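Local structure of calcium homeostasis modulator 1 (Oryzias latipes, 6LMT) at residues L132-F137 with A156-K161; E79-P84 with S93-M98. The protein forms an eight-subunit membrane channel of the calcium homeostasis modulator family, probably a large-pore conduit for ions and small molecules. All coordinates share one frame; numbering follows the deposited sequence.

Interaction 1 (L132-F137 with A156-K161); sequences LDIEKF and ARIPCK
Ile-158 rests its end methyl, CD1, against the end methyls of Leu-132 and Ile-134, and these two touches make up the contact. Its CD1 lies 3.9 Å from CD1 of Leu-132, the two side chains passing at a slant, and 4.0 Å from CD1 of Ile-134, which it meets tip to tip. The backbones stay well apart: the closest pair of alpha carbons, Leu-132 and Ala-156, is separated by 9.6 Å, and no hydrogen bond crosses. Leu-132 and Ile-158 span the gap with extended side chains; in Ile-158 the outer torsion is close to trans (chi2 171°), which points CD1 out across the gap. Both segments are loops flanking helix 148-155. Ile-158 sits inside a type I turn from Arg-157 to Cys-160, closed by Cys-160 N to Arg-157 O at 3.1 Å, and the disulfide from Cys-160 to Cys-43 fixes the end of this turn. Ile-134 begins a short 3-10 turn. Helix 167-202 borders the cluster, Ala-173 touching Leu-132 and Val-169 touching Ile-134, while Phe-164 packs on Ile-158.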
ATOM      1  N   LEU A 132      24.867  32.431  25.357  1.00 91.77           N
ATOM      2  CA  LEU A 132      24.134  33.486  24.693  1.00 91.77           C
ATOM      3  C   LEU A 132      24.287  34.804  25.420  1.00 91.77           C
ATOM      4  O   LEU A 132      24.680  34.868  26.585  1.00 91.77           O
ATOM      5  CB  LEU A 132      22.658  33.144  24.583  1.00 91.77           C
ATOM      6  CG  LEU A 132      22.321  32.097  23.538  1.00 91.77           C
ATOM      7  CD1 LEU A 132      20.890  31.727  23.665  1.00 91.77           C
ATOM      8  CD2 LEU A 132      22.585  32.662  22.183  1.00 91.77           C
ATOM      9  N   ASP A 133      23.984  35.868  24.697  1.00106.12           N
ATOM     10  CA  ASP A 133      23.946  37.230  25.211  1.00106.12           C
ATOM     11  C   ASP A 133      22.495  37.652  25.047  1.00106.12           C
ATOM     12  O   ASP A 133      22.089  38.068  23.962  1.00106.12           O
ATOM     13  CB  ASP A 133      24.900  38.122  24.433  1.00106.12           C
ATOM     14  CG  ASP A 133      25.141  39.441  25.098  1.00106.12           C
ATOM     15  OD1 ASP A 133      24.597  39.666  26.193  1.00106.12           O
ATOM     16  OD2 ASP A 133      25.879  40.264  24.521  1.00106.12           O
ATOM     17  N   ILE A 134      21.704  37.536  26.115  1.00106.95           N
ATOM     18  CA  ILE A 134      20.254  37.468  25.955  1.00106.95           C
ATOM     19  C   ILE A 134      19.616  38.820  25.678  1.00106.95           C
ATOM     20  O   ILE A 134      18.420  38.887  25.366  1.00106.95           O
ATOM     21  CB  ILE A 134      19.686  36.773  27.206  1.00106.95           C
ATOM     22  CG1 ILE A 134      18.372  36.065  26.879  1.00106.95           C
ATOM     23  CG2 ILE A 134      19.495  37.761  28.320  1.00106.95           C
ATOM     24  CD1 ILE A 134      18.541  34.960  25.865  1.00106.95           C
ATOM     25  N   GLU A 135      20.394  39.902  25.724  1.00111.44           N
ATOM     26  CA  GLU A 135      19.878  41.223  25.402  1.00111.44           C
ATOM     27  C   GLU A 135      19.623  41.412  23.914  1.00111.44           C
ATOM     28  O   GLU A 135      19.010  42.412  23.529  1.00111.44           O
ATOM     29  CB  GLU A 135      20.846  42.288  25.905  1.00111.44           C
ATOM     30  CG  GLU A 135      20.797  42.502  27.401  1.00111.44           C
ATOM     31  CD  GLU A 135      21.595  41.490  28.201  1.00111.44           C
ATOM     32  OE1 GLU A 135      22.271  40.633  27.598  1.00111.44           O
ATOM     33  OE2 GLU A 135      21.539  41.555  29.447  1.00111.44           O
ATOM     34  N   LYS A 136      20.071  40.482  23.077  1.00104.60           N
ATOM     35  CA  LYS A 136      19.846  40.533  21.642  1.00104.60           C
ATOM     36  C   LYS A 136      18.518  39.926  21.221  1.00104.60           C
ATOM     37  O   LYS A 136      18.237  39.878  20.022  1.00104.60           O
ATOM     38  CB  LYS A 136      20.972  39.792  20.930  1.00104.60           C
ATOM     39  CG  LYS A 136      22.324  40.439  21.059  1.00104.60           C
ATOM     40  CD  LYS A 136      23.408  39.482  20.610  1.00104.60           C
ATOM     41  CE  LYS A 136      23.332  39.203  19.126  1.00104.60           C
ATOM     42  NZ  LYS A 136      24.458  38.347  18.683  1.00104.60           N
ATOM     43  N   PHE A 137      17.702  39.460  22.163  1.00100.81           N
ATOM     44  CA  PHE A 137      16.620  38.535  21.863  1.00100.81           C
ATOM     45  C   PHE A 137      15.268  38.948  22.418  1.00100.81           C
ATOM     46  O   PHE A 137      14.252  38.452  21.926  1.00100.81           O
ATOM     47  CB  PHE A 137      16.985  37.141  22.399  1.00100.81           C
ATOM     48  CG  PHE A 137      18.152  36.535  21.701  1.00100.81           C
ATOM     49  CD1 PHE A 137      18.259  36.609  20.330  1.00100.81           C
ATOM     50  CD2 PHE A 137      19.227  36.072  22.422  1.00100.81           C
ATOM     51  CE1 PHE A 137      19.352  36.109  19.688  1.00100.81           C
ATOM     52  CE2 PHE A 137      20.329  35.591  21.781  1.00100.81           C
ATOM     53  CZ  PHE A 137      20.389  35.609  20.411  1.00100.81           C
ATOM     54  N   ALA A 156      20.155  28.039  30.516  1.00 85.97           N
ATOM     55  CA  ALA A 156      20.257  26.618  30.246  1.00 85.97           C
ATOM     56  C   ALA A 156      18.920  25.991  29.909  1.00 85.97           C
ATOM     57  O   ALA A 156      18.899  24.906  29.338  1.00 85.97           O
ATOM     58  CB  ALA A 156      20.869  25.906  31.434  1.00 85.97           C
ATOM     59  N   ARG A 157      17.812  26.644  30.229  1.00 86.94           N
ATOM     60  CA  ARG A 157      16.495  26.082  29.993  1.00 86.94           C
ATOM     61  C   ARG A 157      15.905  26.496  28.657  1.00 86.94           C
ATOM     62  O   ARG A 157      14.797  26.067  28.337  1.00 86.94           O
ATOM     63  CB  ARG A 157      15.565  26.468  31.133  1.00 86.94           C
ATOM     64  CG  ARG A 157      15.990  25.882  32.462  1.00 86.94           C
ATOM     65  CD  ARG A 157      14.928  26.032  33.526  1.00 86.94           C
ATOM     66  NE  ARG A 157      14.679  27.423  33.894  1.00 86.94           N
ATOM     67  CZ  ARG A 157      15.261  28.053  34.913  1.00 86.94           C
ATOM     68  NH1 ARG A 157      16.121  27.415  35.693  1.00 86.94           N
ATOM     69  NH2 ARG A 157      14.966  29.318  35.167  1.00 86.94           N
ATOM     70  N   ILE A 158      16.637  27.317  27.890  1.00 83.48           N
ATOM     71  CA  ILE A 158      16.210  27.668  26.523  1.00 83.48           C
ATOM     72  C   ILE A 158      15.949  26.486  25.597  1.00 83.48           C
ATOM     73  O   ILE A 158      14.948  26.529  24.866  1.00 83.48           O
ATOM     74  CB  ILE A 158      17.183  28.699  25.928  1.00 83.48           C
ATOM     75  CG1 ILE A 158      17.007  30.042  26.621  1.00 83.48           C
ATOM     76  CG2 ILE A 158      17.037  28.875  24.430  1.00 83.48           C
ATOM     77  CD1 ILE A 158      18.030  31.056  26.273  1.00 83.48           C
ATOM     78  N   PRO A 159      16.730  25.387  25.585  1.00 79.24           N
ATOM     79  CA  PRO A 159      16.355  24.263  24.714  1.00 79.24           C
ATOM     80  C   PRO A 159      15.075  23.534  25.095  1.00 79.24           C
ATOM     81  O   PRO A 159      14.641  22.669  24.334  1.00 79.24           O
ATOM     82  CB  PRO A 159      17.548  23.323  24.834  1.00 79.24           C
ATOM     83  CG  PRO A 159      18.603  24.117  25.229  1.00 79.24           C
ATOM     84  CD  PRO A 159      18.087  25.140  26.107  1.00 79.24           C
ATOM     85  N   CYS A 160      14.463  23.846  26.221  1.00 87.98           N
ATOM     86  CA  CYS A 160      13.301  23.145  26.742  1.00 87.98           C
ATOM     87  C   CYS A 160      12.106  24.088  26.673  1.00 87.98           C
ATOM     88  O   CYS A 160      12.102  25.128  27.331  1.00 87.98           O
ATOM     89  CB  CYS A 160      13.582  22.697  28.171  1.00 87.98           C
ATOM     90  SG  CYS A 160      14.960  21.518  28.330  1.00 87.98           S
ATOM     91  N   LYS A 161      11.104  23.735  25.863  1.00 92.48           N
ATOM     92  CA  LYS A 161       9.931  24.591  25.702  1.00 92.48           C
ATOM     93  C   LYS A 161       9.110  24.662  26.976  1.00 92.48           C
ATOM     94  O   LYS A 161       8.608  25.726  27.344  1.00 92.48           O
ATOM     95  CB  LYS A 161       9.037  24.085  24.580  1.00 92.48           C
ATOM     96  CG  LYS A 161       9.637  24.114  23.215  1.00 92.48           C
ATOM     97  CD  LYS A 161       8.625  23.645  22.195  1.00 92.48           C
ATOM     98  CE  LYS A 161       9.205  23.670  20.796  1.00 92.48           C
ATOM     99  NZ  LYS A 161      10.269  22.647  20.628  1.00 92.48           N
TER

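Interaction 2 (E79-P84 with S93-M98); sequences EEWKRP and SVLRYM
Two helices joined by a short connection, 74-82 and 92-105, form a helical hairpin whose facing sides meet where Leu-95 reaches Glu-80 and Trp-81. Leu-95 has the most surface buried here, 63 Å² of the 126 Å² summed over both sides, and its two methyls divide the work. CD2 packs on the aliphatic base of Glu-80, 3.8 Å from its CB. CD1 comes to the rim of the Trp-81 indole, near the ring plane, with 4.4 Å to CE3, so the aromatic group offers its edge and not a face. That is a loose approach, and Trp-81 is the exposed member of the trio. Two torsions set its ring: CG stands opposite the backbone N (chi1 -175°), and chi2 (-100°) turns the six-membered part toward Leu-95, although the bond leaving the backbone does not aim at the second helix.

Glu-80 takes part through its aliphatic stem, CB the nearer and CG next, and not through the carboxylate. The chain bends at chi2 (-68°), and the carboxylate has a long salt bridge on its own segment, Arg-83 NH1 to Glu-80 OE2 at 3.8 Å. No hydrogen bond links the segments, whose nearest alpha carbons, those of Trp-81 and Leu-95, are 8.0 Å apart. From the connection Arg-88 reaches back to the end of the first helix, donating to the carbonyls of Trp-81 and Arg-83 and making a cation-pi contact with the indole. Leu-77, one helical turn before Trp-81, extends the seam to Leu-95 and Met-98, while helix 210-258 packs against Val-94, Tyr-97 and Met-98.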
ATOM      1  N   GLU A  79      44.660 -10.917  10.375  1.00138.77           N
ATOM      2  CA  GLU A  79      45.466 -12.125  10.257  1.00138.77           C
ATOM      3  C   GLU A  79      46.799 -11.834   9.581  1.00138.77           C
ATOM      4  O   GLU A  79      47.849 -12.287  10.043  1.00138.77           O
ATOM      5  CB  GLU A  79      44.694 -13.188   9.478  1.00138.77           C
ATOM      6  CG  GLU A  79      45.483 -14.450   9.197  1.00138.77           C
ATOM      7  CD  GLU A  79      45.746 -15.269  10.433  1.00138.77           C
ATOM      8  OE1 GLU A  79      44.897 -15.247  11.340  1.00138.77           O
ATOM      9  OE2 GLU A  79      46.808 -15.920  10.513  1.00138.77           O
ATOM     10  N   GLU A  80      46.775 -11.062   8.495  1.00142.64           N
ATOM     11  CA  GLU A  80      47.996 -10.763   7.760  1.00142.64           C
ATOM     12  C   GLU A  80      48.933  -9.847   8.528  1.00142.64           C
ATOM     13  O   GLU A  80      50.153  -9.984   8.415  1.00142.64           O
ATOM     14  CB  GLU A  80      47.658 -10.123   6.418  1.00142.64           C
ATOM     15  CG  GLU A  80      46.910 -11.034   5.490  1.00142.64           C
ATOM     16  CD  GLU A  80      47.751 -12.182   5.019  1.00142.64           C
ATOM     17  OE1 GLU A  80      48.970 -11.989   4.838  1.00142.64           O
ATOM     18  OE2 GLU A  80      47.193 -13.283   4.834  1.00142.64           O
ATOM     19  N   TRP A  81      48.396  -8.918   9.308  1.00147.05           N
ATOM     20  CA  TRP A  81      49.265  -8.008  10.037  1.00147.05           C
ATOM     21  C   TRP A  81      49.887  -8.681  11.252  1.00147.05           C
ATOM     22  O   TRP A  81      50.984  -8.302  11.676  1.00147.05           O
ATOM     23  CB  TRP A  81      48.481  -6.771  10.454  1.00147.05           C
ATOM     24  CG  TRP A  81      49.315  -5.742  11.108  1.00147.05           C
ATOM     25  CD1 TRP A  81      49.425  -5.507  12.446  1.00147.05           C
ATOM     26  CD2 TRP A  81      50.156  -4.787  10.460  1.00147.05           C
ATOM     27  NE1 TRP A  81      50.290  -4.464  12.671  1.00147.05           N
ATOM     28  CE2 TRP A  81      50.753  -4.005  11.468  1.00147.05           C
ATOM     29  CE3 TRP A  81      50.465  -4.518   9.124  1.00147.05           C
ATOM     30  CZ2 TRP A  81      51.640  -2.971  11.182  1.00147.05           C
ATOM     31  CZ3 TRP A  81      51.348  -3.490   8.842  1.00147.05           C
ATOM     32  CH2 TRP A  81      51.925  -2.729   9.866  1.00147.05           C
ATOM     33  N   LYS A  82      49.212  -9.677  11.822  1.00146.35           N
ATOM     34  CA  LYS A  82      49.751 -10.370  12.984  1.00146.35           C
ATOM     35  C   LYS A  82      50.923 -11.269  12.610  1.00146.35           C
ATOM     36  O   LYS A  82      51.837 -11.462  13.420  1.00146.35           O
ATOM     37  CB  LYS A  82      48.638 -11.174  13.657  1.00146.35           C
ATOM     38  CG  LYS A  82      48.993 -11.780  14.998  1.00146.35           C
ATOM     39  CD  LYS A  82      47.791 -12.472  15.611  1.00146.35           C
ATOM     40  CE  LYS A  82      46.749 -11.457  16.074  1.00146.35           C
ATOM     41  NZ  LYS A  82      47.216 -10.632  17.229  1.00146.35           N
ATOM     42  N   ARG A  83      50.931 -11.785  11.385  1.00149.12           N
ATOM     43  CA  ARG A  83      51.969 -12.697  10.941  1.00149.12           C
ATOM     44  C   ARG A  83      53.278 -11.946  10.688  1.00149.12           C
ATOM     45  O   ARG A  83      53.264 -10.784  10.279  1.00149.12           O
ATOM     46  CB  ARG A  83      51.502 -13.422   9.681  1.00149.12           C
ATOM     47  CG  ARG A  83      50.344 -14.356   9.978  1.00149.12           C
ATOM     48  CD  ARG A  83      49.703 -14.946   8.741  1.00149.12           C
ATOM     49  NE  ARG A  83      50.554 -15.918   8.074  1.00149.12           N
ATOM     50  CZ  ARG A  83      50.244 -16.503   6.926  1.00149.12           C
ATOM     51  NH1 ARG A  83      49.100 -16.212   6.326  1.00149.12           N
ATOM     52  NH2 ARG A  83      51.074 -17.385   6.381  1.00149.12           N
ATOM     53  N   PRO A  84      54.422 -12.587  10.948  1.00152.79           N
ATOM     54  CA  PRO A  84      55.708 -11.887  10.848  1.00152.79           C
ATOM     55  C   PRO A  84      56.099 -11.576   9.411  1.00152.79           C
ATOM     56  O   PRO A  84      55.574 -12.144   8.452  1.00152.79           O
ATOM     57  CB  PRO A  84      56.698 -12.877  11.471  1.00152.79           C
ATOM     58  CG  PRO A  84      55.863 -13.772  12.316  1.00152.79           C
ATOM     59  CD  PRO A  84      54.577 -13.909  11.579  1.00152.79           C
ATOM     60  N   SER A  93      52.140  -2.325   0.836  1.00134.65           N
ATOM     61  CA  SER A  93      51.281  -1.337   0.196  1.00134.65           C
ATOM     62  C   SER A  93      49.882  -1.876  -0.051  1.00134.65           C
ATOM     63  O   SER A  93      48.921  -1.103  -0.059  1.00134.65           O
ATOM     64  CB  SER A  93      51.881  -0.874  -1.127  1.00134.65           C
ATOM     65  OG  SER A  93      51.804  -1.903  -2.095  1.00134.65           O
ATOM     66  N   VAL A  94      49.750  -3.184  -0.271  1.00134.20           N
ATOM     67  CA  VAL A  94      48.436  -3.789  -0.456  1.00134.20           C
ATOM     68  C   VAL A  94      47.682  -3.836   0.864  1.00134.20           C
ATOM     69  O   VAL A  94      46.466  -3.626   0.906  1.00134.20           O
ATOM     70  CB  VAL A  94      48.593  -5.182  -1.091  1.00134.20           C
ATOM     71  CG1 VAL A  94      47.261  -5.897  -1.225  1.00134.20           C
ATOM     72  CG2 VAL A  94      49.232  -5.053  -2.443  1.00134.20           C
ATOM     73  N   LEU A  95      48.395  -4.064   1.968  1.00133.08           N
ATOM     74  CA  LEU A  95      47.760  -4.030   3.278  1.00133.08           C
ATOM     75  C   LEU A  95      47.363  -2.613   3.663  1.00133.08           C
ATOM     76  O   LEU A  95      46.294  -2.405   4.246  1.00133.08           O
ATOM     77  CB  LEU A  95      48.692  -4.622   4.328  1.00133.08           C
ATOM     78  CG  LEU A  95      49.049  -6.096   4.171  1.00133.08           C
ATOM     79  CD1 LEU A  95      50.076  -6.493   5.201  1.00133.08           C
ATOM     80  CD2 LEU A  95      47.828  -6.973   4.279  1.00133.08           C
ATOM     81  N   ARG A  96      48.209  -1.627   3.352  1.00130.94           N
ATOM     82  CA  ARG A  96      47.848  -0.242   3.626  1.00130.94           C
ATOM     83  C   ARG A  96      46.697   0.225   2.756  1.00130.94           C
ATOM     84  O   ARG A  96      45.867   1.018   3.212  1.00130.94           O
ATOM     85  CB  ARG A  96      49.036   0.694   3.427  1.00130.94           C
ATOM     86  CG  ARG A  96      50.087   0.628   4.508  1.00130.94           C
ATOM     87  CD  ARG A  96      50.994   1.846   4.435  1.00130.94           C
ATOM     88  NE  ARG A  96      51.761   1.911   3.195  1.00130.94           N
ATOM     89  CZ  ARG A  96      52.978   1.404   3.048  1.00130.94           C
ATOM     90  NH1 ARG A  96      53.572   0.802   4.067  1.00130.94           N
ATOM     91  NH2 ARG A  96      53.606   1.510   1.889  1.00130.94           N
ATOM     92  N   TYR A  97      46.622  -0.254   1.514  1.00130.55           N
ATOM     93  CA  TYR A  97      45.532   0.158   0.644  1.00130.55           C
ATOM     94  C   TYR A  97      44.221  -0.455   1.098  1.00130.55           C
ATOM     95  O   TYR A  97      43.166   0.177   1.014  1.00130.55           O
ATOM     96  CB  TYR A  97      45.823  -0.234  -0.801  1.00130.55           C
ATOM     97  CG  TYR A  97      44.801   0.337  -1.716  1.00130.55           C
ATOM     98  CD1 TYR A  97      44.841   1.678  -2.028  1.00130.55           C
ATOM     99  CD2 TYR A  97      43.763  -0.432  -2.220  1.00130.55           C
ATOM    100  CE1 TYR A  97      43.908   2.233  -2.824  1.00130.55           C
ATOM    101  CE2 TYR A  97      42.811   0.126  -3.024  1.00130.55           C
ATOM    102  CZ  TYR A  97      42.898   1.465  -3.322  1.00130.55           C
ATOM    103  OH  TYR A  97      41.979   2.084  -4.122  1.00130.55           O
ATOM    104  N   MET A  98      44.287  -1.683   1.588  1.00128.86           N
ATOM    105  CA  MET A  98      43.123  -2.410   2.068  1.00128.86           C
ATOM    106  C   MET A  98      42.530  -1.758   3.307  1.00128.86           C
ATOM    107  O   MET A  98      41.310  -1.610   3.419  1.00128.86           O
ATOM    108  CB  MET A  98      43.590  -3.812   2.372  1.00128.86           C
ATOM    109  CG  MET A  98      42.628  -4.848   2.662  1.00128.86           C
ATOM    110  SD  MET A  98      43.799  -6.153   3.065  1.00128.86           S
ATOM    111  CE  MET A  98      44.608  -6.442   1.501  1.00128.86           C
TER

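Both contacts are largely buried, carried by three residues each and crossed by no hydrogen bond, yet they join different elements. Interaction 1 brings together two loops around helix 148-155 and has no exposed touching residue, Leu-132 being partly exposed; interaction 2 pairs two consecutive helices, with exposed Trp-81 at its rim. They lie on opposite sides of the chain's centre, with centres 53 Å apart and nearest atoms about 41 Å apart. Interaction 1 is purely aliphatic and smaller, 87 Å² against 126 Å², and one of its segments is bonded through Cys-160 to Cys-43, outside the contact. Interaction 2 mixes a leucine, an indole edge and a glutamate stem. Each lies near neighbouring subunits.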